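Local structure of peptide methionine sulfoxide reductase MsrA (Treponema denticola ATCC 35405, 5FA9) at residues Ile96-Asp101 / Val124-Leu129. The protein probably repairs oxidised proteins as a bifunctional reductase, its MsrA and MsrB parts returning the S and R forms of methionine sulfoxide to methionine. The protein carries 2 engineered substitutions. Sequence-based numbering, arbitrary orientation.
Sequences IYYVDD and VEVEKL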
# COMPACT_ATOMS: atom_id res chain seq x y z
N ILE B 96 4.25 3.57 -18.58
CA ILE B 96 4.32 3.63 -17.13
C ILE B 96 3.15 4.46 -16.62
O ILE B 96 3.04 5.65 -16.92
CB ILE B 96 5.64 4.24 -16.64
CG1 ILE B 96 6.83 3.46 -17.20
CG2 ILE B 96 5.69 4.27 -15.12
CD1 ILE B 96 8.17 4.09 -16.90
N TYR B 97 2.27 3.83 -15.85
CA TYR B 97 1.04 4.48 -15.42
C TYR B 97 1.02 4.67 -13.91
O TYR B 97 1.32 3.75 -13.15
CB TYR B 97 -0.18 3.66 -15.86
CG TYR B 97 -0.13 3.27 -17.32
CD1 TYR B 97 -0.44 4.18 -18.32
CD2 TYR B 97 0.23 1.98 -17.70
CE1 TYR B 97 -0.39 3.83 -19.65
CE2 TYR B 97 0.28 1.61 -19.03
CZ TYR B 97 -0.03 2.54 -20.00
OH TYR B 97 0.01 2.18 -21.33
N TYR B 98 0.66 5.88 -13.48
CA TYR B 98 0.69 6.23 -12.07
C TYR B 98 -0.70 6.52 -11.53
O TYR B 98 -1.57 7.01 -12.25
CB TYR B 98 1.60 7.43 -11.83
CG TYR B 98 1.19 8.68 -12.59
CD1 TYR B 98 0.29 9.58 -12.04
CD2 TYR B 98 1.70 8.95 -13.85
CE1 TYR B 98 -0.09 10.72 -12.73
CE2 TYR B 98 1.33 10.08 -14.55
CZ TYR B 98 0.43 10.96 -13.98
OH TYR B 98 0.05 12.10 -14.67
N VAL B 99 -0.90 6.21 -10.25
CA VAL B 99 -2.13 6.56 -9.56
C VAL B 99 -1.79 7.59 -8.49
O VAL B 99 -2.67 8.25 -7.93
CB VAL B 99 -2.79 5.31 -8.93
CG1 VAL B 99 -1.95 4.79 -7.78
CG2 VAL B 99 -4.20 5.62 -8.46
N ASP B 100 -0.50 7.74 -8.23
CA ASP B 100 0.00 8.67 -7.23
C ASP B 100 0.72 9.83 -7.92
O ASP B 100 1.78 9.63 -8.53
CB ASP B 100 0.94 7.95 -6.25
CG ASP B 100 1.28 8.80 -5.03
OD1 ASP B 100 0.93 9.99 -5.01
OD2 ASP B 100 1.91 8.25 -4.10
N ASP B 101 0.15 11.02 -7.84
CA ASP B 101 0.67 12.19 -8.55
C ASP B 101 2.04 12.63 -8.03
O ASP B 101 2.73 13.41 -8.69
CB ASP B 101 -0.31 13.35 -8.45
CG ASP B 101 -1.63 13.06 -9.15
OD1 ASP B 101 -1.62 12.33 -10.16
OD2 ASP B 101 -2.67 13.57 -8.68
N VAL B 124 8.22 4.97 -24.69
CA VAL B 124 7.44 4.57 -23.53
C VAL B 124 6.55 5.73 -23.09
O VAL B 124 7.04 6.82 -22.80
CB VAL B 124 8.35 4.15 -22.35
CG1 VAL B 124 7.51 3.78 -21.14
CG2 VAL B 124 9.25 3.00 -22.76
N GLU B 125 5.24 5.49 -23.06
CA GLU B 125 4.30 6.55 -22.70
C GLU B 125 4.16 6.68 -21.19
O GLU B 125 4.12 5.68 -20.47
CB GLU B 125 2.93 6.30 -23.35
CG GLU B 125 2.30 4.97 -22.98
CD GLU B 125 0.95 4.76 -23.64
OE1 GLU B 125 0.73 5.32 -24.74
OE2 GLU B 125 0.10 4.05 -23.06
N VAL B 126 4.10 7.91 -20.71
CA VAL B 126 3.88 8.18 -19.30
C VAL B 126 2.56 8.91 -19.12
O VAL B 126 2.45 10.09 -19.45
CB VAL B 126 5.03 9.00 -18.68
CG1 VAL B 126 4.72 9.32 -17.23
CG2 VAL B 126 6.34 8.24 -18.80
N GLU B 127 1.57 8.21 -18.60
CA GLU B 127 0.23 8.77 -18.43
C GLU B 127 -0.32 8.43 -17.06
O GLU B 127 0.09 7.45 -16.44
CB GLU B 127 -0.72 8.24 -19.51
CG GLU B 127 -0.24 8.43 -20.94
CD GLU B 127 -1.19 7.80 -21.95
OE1 GLU B 127 -2.11 7.07 -21.53
OE2 GLU B 127 -1.01 8.05 -23.16
N LYS B 128 -1.26 9.24 -16.59
CA LYS B 128 -2.01 8.87 -15.40
C LYS B 128 -2.92 7.70 -15.73
O LYS B 128 -3.63 7.72 -16.74
CB LYS B 128 -2.84 10.05 -14.89
CG LYS B 128 -3.52 9.80 -13.55
CD LYS B 128 -4.62 10.81 -13.28
CE LYS B 128 -5.29 10.57 -11.94
NZ LYS B 128 -4.33 10.68 -10.81
N LEU B 129 -2.87 6.66 -14.90
CA LEU B 129 -3.76 5.52 -15.06
C LEU B 129 -5.20 5.98 -14.96
O LEU B 129 -5.57 6.64 -13.99
CB LEU B 129 -3.46 4.45 -14.01
CG LEU B 129 -4.20 3.13 -14.20
CD1 LEU B 129 -3.74 2.44 -15.48
CD2 LEU B 129 -4.01 2.23 -12.99
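Ile96, Tyr97 and Tyr98 pair in parallel with Val126, Glu127 and Lys128. The backbone ladder is firm at its ends, where Ile96 N binds Glu125 O (2.8 Å) and Leu129 N binds Tyr98 O (3.0 Å). Between them, the bonds from Glu127 N to Ile96 O and from Tyr98 N to Glu127 O are weak; Glu127 O also takes a CA-H...O contact from Tyr97 CA at 3.3 Å.

Among polar side chains, Tyr97 OH donates to Glu125 OE2 (2.5 Å), which lies in the ring plane at its edge and uses its anti lone pair; the carboxylate is turned 82° from the ring. Arg93 forms a salt bridge with the same oxygen, so OE2 is gripped twice. Glu127 runs alongside Tyr97 but gives OE1 to Asn34. At the far end, the otherwise extended Lys128 side chain turns at its last torsion (chi4 61°), bringing NZ to Asp101 OD1 at 3.2 Å in a salt bridge whose hydrogen bond is weak.

Of the ring and apolar contacts, Tyr98 makes the CH-pi one. With chi1 at 59°, its ring swings over the neighbouring strand and one face receives Lys128 CA, 3.6 Å from the centroid, while Val126 CG1 sits at the edge. Ile96 CG1 lies against Val124 CG1 at 4.0 Å. On the sheet face bearing Tyr97, Leu129 CD1 meets Tyr97 CB at 3.8 Å.

In the MsrA part of the fusion, away from the ligand pockets, the pairing closes a beta-alpha-beta crossover through helix 104-115, which packs on Ile96, Tyr98 and Val126; helix 65-74 also touches Ile96. Strand 125-128 is outermost in this chain's mixed sheet, whereas strand 95-98 continues it to antiparallel strand 2-8.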